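Local coordinates for glycosyl hydrolase (Bacteroides ovatus, PDB 3QC2), which is of undescribed function but belongs to a glycosyl hydrolase family whose members fold as a five-bladed beta-propeller, at residues P224-N227 against S231-K234; D93-Q98 against V347-Y352; F37-T42 against T83-Y88. All blocks are in the same frame, centred on the assembly; numbering follows the deposited sequence.

Contact 1. Residues P224-N227 against S231-K234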
loop_
_atom_site.group_PDB
_atom_site.type_symbol
_atom_site.label_atom_id
_atom_site.label_comp_id
_atom_site.label_asym_id
_atom_site.label_seq_id
_atom_site.Cartn_x
_atom_site.Cartn_y
_atom_site.Cartn_z
ATOM N N PRO A 224 11.377 15.388 -2.612
ATOM C CA PRO A 224 11.406 14.966 -1.202
ATOM C C PRO A 224 11.661 16.125 -0.258
ATOM O O PRO A 224 12.351 17.080 -0.622
ATOM C CB PRO A 224 12.595 13.974 -1.142
ATOM C CG PRO A 224 12.964 13.692 -2.530
ATOM C CD PRO A 224 12.514 14.841 -3.369
ATOM N N ILE A 225 11.088 16.053 0.941
ATOM C CA ILE A 225 11.295 17.076 1.960
ATOM C C ILE A 225 12.648 16.797 2.544
ATOM O O ILE A 225 12.934 15.674 2.970
ATOM C CB ILE A 225 10.183 17.060 3.014
ATOM C CG1 ILE A 225 8.866 17.491 2.346
ATOM C CG2 ILE A 225 10.517 18.000 4.179
ATOM C CD1 ILE A 225 7.692 17.544 3.267
ATOM N N VAL A 226 13.497 17.805 2.545
ATOM C CA VAL A 226 14.866 17.626 2.979
ATOM C C VAL A 226 15.280 18.567 4.101
ATOM O O VAL A 226 14.651 19.585 4.341
ATOM C CB VAL A 226 15.850 17.791 1.763
ATOM C CG1 VAL A 226 15.550 16.747 0.700
ATOM C CG2 VAL A 226 15.755 19.195 1.170
ATOM N N ASN A 227 16.351 18.183 4.782
ATOM C CA ASN A 227 16.925 18.953 5.867
ATOM C C ASN A 227 17.784 20.097 5.328
ATOM O O ASN A 227 17.952 20.242 4.108
ATOM C CB ASN A 227 17.790 18.034 6.748
ATOM C CG ASN A 227 16.965 17.017 7.532
ATOM O OD1 ASN A 227 16.017 17.374 8.217
ATOM N ND2 ASN A 227 17.354 15.751 7.454
ATOM N N SER A 231 19.827 16.214 3.362
ATOM C CA SER A 231 19.476 14.818 3.703
ATOM C C SER A 231 17.961 14.706 3.762
ATOM O O SER A 231 17.264 15.717 3.919
ATOM C CB SER A 231 20.108 14.382 5.036
ATOM O OG SER A 231 19.747 15.248 6.103
ATOM N N LEU A 232 17.447 13.490 3.598
ATOM C CA LEU A 232 16.009 13.257 3.640
ATOM C C LEU A 232 15.516 13.420 5.065
ATOM O O LEU A 232 16.073 12.830 5.995
ATOM C CB LEU A 232 15.670 11.860 3.138
ATOM C CG LEU A 232 15.921 11.562 1.660
ATOM C CD1 LEU A 232 15.778 10.051 1.377
ATOM C CD2 LEU A 232 14.970 12.373 0.775
ATOM N N LYS A 233 14.459 14.208 5.229
ATOM C CA LYS A 233 13.893 14.499 6.540
ATOM C C LYS A 233 13.037 13.339 7.054
ATOM O O LYS A 233 12.013 13.017 6.479
ATOM C CB LYS A 233 13.064 15.780 6.457
ATOM C CG LYS A 233 12.563 16.330 7.781
ATOM C CD LYS A 233 11.915 17.733 7.566
ATOM C CE LYS A 233 11.634 18.441 8.888
ATOM N NZ LYS A 233 11.188 19.853 8.698
ATOM N N LYS A 234 13.480 12.724 8.149
ATOM C CA LYS A 234 12.764 11.619 8.767
ATOM C C LYS A 234 11.649 12.165 9.677
ATOM O O LYS A 234 11.937 12.864 10.660
ATOM C CB LYS A 234 13.741 10.764 9.590
ATOM C CG LYS A 234 14.920 10.195 8.778
ATOM C CD LYS A 234 15.979 9.544 9.672
ATOM C CE LYS A 234 17.222 9.056 8.836
HETATM O O HOH W 1 11.214 13.602 3.943
HETATM O O HOH W 2 12.949 20.754 6.311
#
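Pro224 and Leu232 form the tight end of this contact, with CB of Pro224 only 3.4 Å from CD2 of Leu232, closer than two carbons normally pack. The next pair, Val226 and Leu232, makes a single antiparallel bridge and is non-hydrogen-bonded. The backbone bonds lie around it: Lys233 N donates to Ile225 O at 3.1 Å, and Asn227 N donates to Ser231 O at 2.8 Å.

Further along, the side chains become polar. Asn227 ND2 gives Ser231 OG a bond of 2.8 Å that is nearly straight (168°) and lies in the amide plane; OG also bonds Asp229, so the hydroxyl has partners both across the contact and within the turn. Lys233 occupies the looser, watery side. With CG anti to the backbone N (chi1 -172°) and the rest of the chain extended, CD of Lys233 lies 3.7 Å from CG2 of Ile225. Its NZ is linked to Val226 O by a water that accepts from NZ and donates to the carbonyl.

The turn leaves the end of strand 222-224, which Pro224 closes, with Leu232 resting on Phe212 of strand 212-216 and Trp206 of strand 201-206, while Pro224 and Val226 lean on helix 169-172.

Contact 2. Residues D93-Q98 against V347-Y352; sequences DGTHFQ and VGVAVY
Val349 meets the loop 93-98 mainly through one methyl: CG2 sits 3.6 Å from the carbonyl oxygen of Gly94. The valine stands on strand 346-352, the last of a three-stranded sheet, and the loop joins strands 84-91 and 98-99 of another sheet, so the contact runs between two blades of the propeller. The rotamer decides which branch touches. CG2 is anti to the backbone N and lies against Gly94, whereas CG1 takes the crowded position between N and the carbonyl carbon (chi1 66°) and comes no nearer than 4.4 Å to CG2 of Thr95.

Asp93 ties the loop together from within, and Ser91 OG adds bonds to Asp93 N, Gly94 N and His96 O. OD1 of Asp93 accepts from Thr95 N at 3.0 Å, making an Asx turn, and from His96 N at 2.9 Å; both donors approach from the same face of the carboxylate, Thr95 N from above the plane and His96 N on the syn side. OD2 takes a short, almost linear bond of 2.6 Å from His96 ND1, lying within the imidazole plane. Three bonds fix the rotation of the carboxylate and hold the ring edge-on to it. Gly94 (phi 81°) carries the chain through the turn.

Between the segments, a methyl makes a weak van der Waals touch on a polar oxygen also bonded by the hydroxyl of Tyr339, without a hydrogen bond.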
loop_
_atom_site.group_PDB
_atom_site.type_symbol
_atom_site.label_atom_id
_atom_site.label_comp_id
_atom_site.label_asym_id
_atom_site.label_seq_id
_atom_site.Cartn_x
_atom_site.Cartn_y
_atom_site.Cartn_z
ATOM N N ASP A 93 -19.850 -4.860 -3.982
ATOM C CA ASP A 93 -20.107 -4.907 -2.526
ATOM C C ASP A 93 -18.845 -4.818 -1.641
ATOM O O ASP A 93 -18.952 -4.835 -0.412
ATOM C CB ASP A 93 -20.885 -6.189 -2.193
ATOM C CG ASP A 93 -20.110 -7.480 -2.566
ATOM O OD1 ASP A 93 -18.932 -7.388 -2.990
ATOM O OD2 ASP A 93 -20.689 -8.575 -2.419
ATOM N N GLY A 94 -17.662 -4.736 -2.267
ATOM C CA GLY A 94 -16.383 -4.650 -1.535
ATOM C C GLY A 94 -15.807 -5.975 -1.004
ATOM O O GLY A 94 -14.686 -5.993 -0.473
ATOM N N THR A 95 -16.558 -7.071 -1.154
ATOM C CA THR A 95 -16.151 -8.390 -0.642
ATOM C C THR A 95 -16.052 -9.501 -1.718
ATOM O O THR A 95 -15.343 -10.481 -1.520
ATOM C CB THR A 95 -17.115 -8.855 0.456
ATOM O OG1 THR A 95 -18.454 -8.892 -0.062
ATOM C CG2 THR A 95 -17.060 -7.904 1.647
ATOM N N HIS A 96 -16.775 -9.345 -2.826
ATOM C CA HIS A 96 -16.741 -10.310 -3.921
ATOM C C HIS A 96 -16.235 -9.601 -5.174
ATOM O O HIS A 96 -16.847 -8.622 -5.638
ATOM C CB HIS A 96 -18.117 -10.899 -4.157
ATOM C CG HIS A 96 -18.697 -11.558 -2.948
ATOM N ND1 HIS A 96 -19.607 -10.935 -2.129
ATOM C CD2 HIS A 96 -18.473 -12.775 -2.405
ATOM C CE1 HIS A 96 -19.934 -11.747 -1.142
ATOM N NE2 HIS A 96 -19.260 -12.871 -1.287
ATOM N N PHE A 97 -15.127 -10.101 -5.726
ATOM C CA PHE A 97 -14.487 -9.473 -6.882
ATOM C C PHE A 97 -14.567 -10.268 -8.173
ATOM O O PHE A 97 -14.614 -11.506 -8.165
ATOM C CB PHE A 97 -13.028 -9.158 -6.543
ATOM C CG PHE A 97 -12.881 -8.024 -5.601
ATOM C CD1 PHE A 97 -13.102 -8.203 -4.230
ATOM C CD2 PHE A 97 -12.558 -6.761 -6.067
ATOM C CE1 PHE A 97 -12.985 -7.143 -3.348
ATOM C CE2 PHE A 97 -12.438 -5.694 -5.195
ATOM C CZ PHE A 97 -12.647 -5.886 -3.825
ATOM N N GLN A 98 -14.586 -9.515 -9.284
ATOM C CA GLN A 98 -14.659 -10.046 -10.641
ATOM C C GLN A 98 -13.348 -9.665 -11.353
ATOM O O GLN A 98 -13.140 -8.511 -11.736
ATOM C CB GLN A 98 -15.864 -9.455 -11.352
ATOM C CG GLN A 98 -17.192 -9.697 -10.598
ATOM C CD GLN A 98 -18.394 -9.080 -11.277
ATOM O OE1 GLN A 98 -18.724 -9.413 -12.410
ATOM N NE2 GLN A 98 -19.085 -8.199 -10.560
ATOM N N VAL A 347 -5.064 -11.847 -1.043
ATOM C CA VAL A 347 -5.605 -10.518 -0.701
ATOM C C VAL A 347 -6.770 -10.692 0.248
ATOM O O VAL A 347 -7.599 -11.564 0.056
ATOM C CB VAL A 347 -6.105 -9.740 -1.936
ATOM C CG1 VAL A 347 -6.788 -8.416 -1.508
ATOM C CG2 VAL A 347 -4.974 -9.474 -2.891
ATOM N N GLY A 348 -6.825 -9.861 1.270
ATOM C CA GLY A 348 -7.898 -9.913 2.232
ATOM C C GLY A 348 -8.582 -8.585 2.368
ATOM O O GLY A 348 -8.039 -7.545 1.960
ATOM N N VAL A 349 -9.783 -8.615 2.941
ATOM C CA VAL A 349 -10.563 -7.410 3.204
ATOM C C VAL A 349 -11.075 -7.424 4.654
ATOM O O VAL A 349 -11.326 -8.483 5.224
ATOM C CB VAL A 349 -11.770 -7.289 2.255
ATOM C CG1 VAL A 349 -12.793 -8.439 2.513
ATOM C CG2 VAL A 349 -12.447 -5.909 2.400
ATOM N N ALA A 350 -11.188 -6.238 5.233
ATOM C CA ALA A 350 -11.726 -6.037 6.599
ATOM C C ALA A 350 -12.483 -4.732 6.521
ATOM O O ALA A 350 -12.073 -3.834 5.814
ATOM C CB ALA A 350 -10.641 -5.971 7.600
ATOM N N VAL A 351 -13.576 -4.625 7.255
ATOM C CA VAL A 351 -14.467 -3.474 7.126
ATOM C C VAL A 351 -14.717 -2.715 8.425
ATOM O O VAL A 351 -15.122 -3.304 9.434
ATOM C CB VAL A 351 -15.857 -3.946 6.579
ATOM C CG1 VAL A 351 -16.733 -2.747 6.232
ATOM C CG2 VAL A 351 -15.674 -4.853 5.370
ATOM N N TYR A 352 -14.490 -1.400 8.378
ATOM C CA TYR A 352 -14.753 -0.510 9.508
ATOM C C TYR A 352 -16.027 0.311 9.227
ATOM O O TYR A 352 -16.146 0.971 8.192
ATOM C CB TYR A 352 -13.533 0.387 9.789
ATOM C CG TYR A 352 -13.827 1.654 10.563
ATOM C CD1 TYR A 352 -14.374 1.607 11.851
ATOM C CD2 TYR A 352 -13.510 2.904 10.022
ATOM C CE1 TYR A 352 -14.640 2.799 12.582
ATOM C CE2 TYR A 352 -13.760 4.097 10.731
ATOM C CZ TYR A 352 -14.325 4.040 12.010
ATOM O OH TYR A 352 -14.583 5.220 12.695
#

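Contact 3. Residues F37-T42 against T83-Y88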
loop_
_atom_site.group_PDB
_atom_site.type_symbol
_atom_site.label_atom_id
_atom_site.label_comp_id
_atom_site.label_asym_id
_atom_site.label_seq_id
_atom_site.Cartn_x
_atom_site.Cartn_y
_atom_site.Cartn_z
ATOM N N PHE A 37 -0.977 -15.224 -19.937
ATOM C CA PHE A 37 -0.723 -13.890 -20.487
ATOM C C PHE A 37 0.524 -13.922 -21.378
ATOM O O PHE A 37 1.536 -14.523 -21.007
ATOM C CB PHE A 37 -0.546 -12.891 -19.335
ATOM C CG PHE A 37 0.168 -11.612 -19.719
ATOM C CD1 PHE A 37 -0.424 -10.692 -20.579
ATOM C CD2 PHE A 37 1.416 -11.314 -19.182
ATOM C CE1 PHE A 37 0.232 -9.500 -20.915
ATOM C CE2 PHE A 37 2.079 -10.122 -19.516
ATOM C CZ PHE A 37 1.488 -9.223 -20.380
ATOM N N TYR A 38 0.441 -13.296 -22.560
ATOM C CA TYR A 38 1.595 -13.217 -23.454
ATOM C C TYR A 38 2.479 -12.033 -23.040
ATOM O O TYR A 38 2.150 -10.855 -23.319
ATOM C CB TYR A 38 1.185 -13.072 -24.915
ATOM C CG TYR A 38 2.384 -13.095 -25.852
ATOM C CD1 TYR A 38 2.902 -14.305 -26.320
ATOM C CD2 TYR A 38 3.016 -11.907 -26.246
ATOM C CE1 TYR A 38 4.012 -14.336 -27.169
ATOM C CE2 TYR A 38 4.126 -11.928 -27.098
ATOM C CZ TYR A 38 4.619 -13.141 -27.554
ATOM O OH TYR A 38 5.708 -13.161 -28.389
ATOM N N CYS A 39 3.588 -12.344 -22.371
ATOM C CA CYS A 39 4.531 -11.328 -21.922
ATOM C C CYS A 39 5.378 -10.862 -23.110
ATOM O O CYS A 39 6.106 -11.664 -23.701
ATOM C CB CYS A 39 5.430 -11.881 -20.822
ATOM S SG CYS A 39 6.656 -10.729 -20.246
ATOM N N PRO A 40 5.291 -9.556 -23.458
ATOM C CA PRO A 40 6.030 -9.021 -24.603
ATOM C C PRO A 40 7.564 -9.052 -24.443
ATOM O O PRO A 40 8.281 -9.041 -25.449
ATOM C CB PRO A 40 5.518 -7.573 -24.706
ATOM C CG PRO A 40 5.044 -7.241 -23.358
ATOM C CD PRO A 40 4.555 -8.500 -22.740
ATOM N N LEU A 41 8.049 -9.084 -23.194
ATOM C CA LEU A 41 9.490 -9.138 -22.914
ATOM C C LEU A 41 9.997 -10.586 -22.896
ATOM O O LEU A 41 11.086 -10.865 -23.390
ATOM C CB LEU A 41 9.818 -8.432 -21.592
ATOM C CG LEU A 41 9.552 -6.922 -21.559
ATOM C CD1 LEU A 41 9.907 -6.352 -20.197
ATOM C CD2 LEU A 41 10.340 -6.206 -22.656
ATOM N N THR A 42 9.201 -11.501 -22.324
ATOM C CA THR A 42 9.565 -12.927 -22.296
ATOM C C THR A 42 9.352 -13.568 -23.691
ATOM O O THR A 42 9.988 -14.568 -24.016
ATOM C CB THR A 42 8.729 -13.711 -21.261
ATOM O OG1 THR A 42 8.714 -13.012 -20.017
ATOM C CG2 THR A 42 9.295 -15.120 -21.050
ATOM N N THR A 83 8.378 -12.206 -11.323
ATOM C CA THR A 83 8.039 -10.955 -12.020
ATOM C C THR A 83 6.647 -10.509 -11.609
ATOM O O THR A 83 5.671 -11.246 -11.784
ATOM C CB THR A 83 8.119 -11.089 -13.549
ATOM O OG1 THR A 83 9.442 -11.467 -13.930
ATOM C CG2 THR A 83 7.780 -9.757 -14.222
ATOM N N SER A 84 6.564 -9.294 -11.063
ATOM C CA SER A 84 5.295 -8.731 -10.584
ATOM C C SER A 84 4.560 -7.939 -11.642
ATOM O O SER A 84 5.130 -7.069 -12.278
ATOM C CB SER A 84 5.523 -7.845 -9.358
ATOM O OG SER A 84 5.917 -8.621 -8.253
ATOM N N ARG A 85 3.284 -8.268 -11.819
ATOM C CA ARG A 85 2.387 -7.569 -12.744
ATOM C C ARG A 85 1.093 -7.279 -11.968
ATOM O O ARG A 85 0.772 -7.985 -10.998
ATOM C CB ARG A 85 2.114 -8.414 -13.984
ATOM C CG ARG A 85 3.375 -8.749 -14.809
ATOM C CD ARG A 85 3.061 -9.661 -16.002
ATOM N NE ARG A 85 4.278 -10.030 -16.746
ATOM C CZ ARG A 85 5.122 -11.017 -16.403
ATOM N NH1 ARG A 85 4.911 -11.761 -15.312
ATOM N NH2 ARG A 85 6.189 -11.259 -17.151
ATOM N N LEU A 86 0.356 -6.248 -12.371
ATOM C CA LEU A 86 -0.856 -5.877 -11.647
ATOM C C LEU A 86 -2.120 -6.402 -12.299
ATOM O O LEU A 86 -2.402 -6.114 -13.473
ATOM C CB LEU A 86 -0.956 -4.367 -11.476
ATOM C CG LEU A 86 0.241 -3.662 -10.829
ATOM C CD1 LEU A 86 -0.092 -2.205 -10.621
ATOM C CD2 LEU A 86 0.638 -4.295 -9.520
ATOM N N GLY A 87 -2.870 -7.186 -11.527
ATOM C CA GLY A 87 -4.151 -7.725 -11.957
ATOM C C GLY A 87 -5.221 -6.702 -11.662
ATOM O O GLY A 87 -5.020 -5.817 -10.831
ATOM N N TYR A 88 -6.356 -6.823 -12.345
ATOM C CA TYR A 88 -7.485 -5.886 -12.209
ATOM C C TYR A 88 -8.735 -6.659 -11.777
ATOM O O TYR A 88 -9.030 -7.697 -12.325
ATOM C CB TYR A 88 -7.725 -5.194 -13.562
ATOM C CG TYR A 88 -8.935 -4.232 -13.647
ATOM C CD1 TYR A 88 -10.235 -4.718 -13.792
ATOM C CD2 TYR A 88 -8.751 -2.843 -13.630
ATOM C CE1 TYR A 88 -11.330 -3.848 -13.887
ATOM C CE2 TYR A 88 -9.827 -1.971 -13.721
ATOM C CZ TYR A 88 -11.116 -2.474 -13.851
ATOM O OH TYR A 88 -12.185 -1.608 -13.952
#
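Cys39 and Arg85 are the nearest backbone pair, yet their CA atoms are 10.1 Å apart, so the two strands do not pair and one long side chain spans the gap. Strand 84-91 is the third in an antiparallel four-stranded sheet, a blade of the beta-propeller; residues 37-39 belong to a separate two-stranded hairpin with 44-46, which lies against that blade.

Arg85 does the reaching. Its chain is extended from CG to NE, and the guanidinium is then turned out of line with the aliphatic part. Along the way it passes Phe37 at the rim: NE of Arg85 lies 3.5 Å from CE2 of Phe37, near the plane of the ring, and CD is 3.7 Å from the same carbon. Ring and guanidinium planes are 61° apart, so this is not a stack; the arginine slides by the edge of the phenyl group, which meets Tyr106 as well. Thr83, two residues back, puts its CG2 over one face of the guanidinium, off toward the rim and 3.4 Å above the plane.

At the far end NH2 finds the thiol. Cys39 holds SG anti to its backbone N, aimed across the gap, and NH2 of Arg85 comes to SG at 3.2 Å, near the guanidinium plane; the bent angle of 146° makes this a weak hydrogen bond. The arginine's positive charge would be expected to polarise the sulfur. Ile46 of the hairpin touches both Cys39 and Arg85, so the polar meeting has an apolar neighbour.

The same sulfur also accepts a bond from within the turn that follows, where residues 40-42 adopt helical backbone angles: Thr42 N donates to SG of Cys39 over 3.4 Å, at an N-H...S angle of 161°.

The three contacts are spread round the propeller. Contacts 2 and 3 share a blade: residues 83-88 of contact 3 lead into and along strand 84-91, and the chain goes on from there into the 93-98 loop of contact 2. Their centres are 24 Å apart, but the nearest atoms come within about 4 Å without touching. Contact 1 is remote, with its centre 36 Å from that of contact 2, on the opposite side of the chain's centre, and 35 Å from that of contact 3. In sequence it is nested within the long loop that contact 2 closes. Contact 1 is thus a local turn, whereas the other two bring distant sequence together.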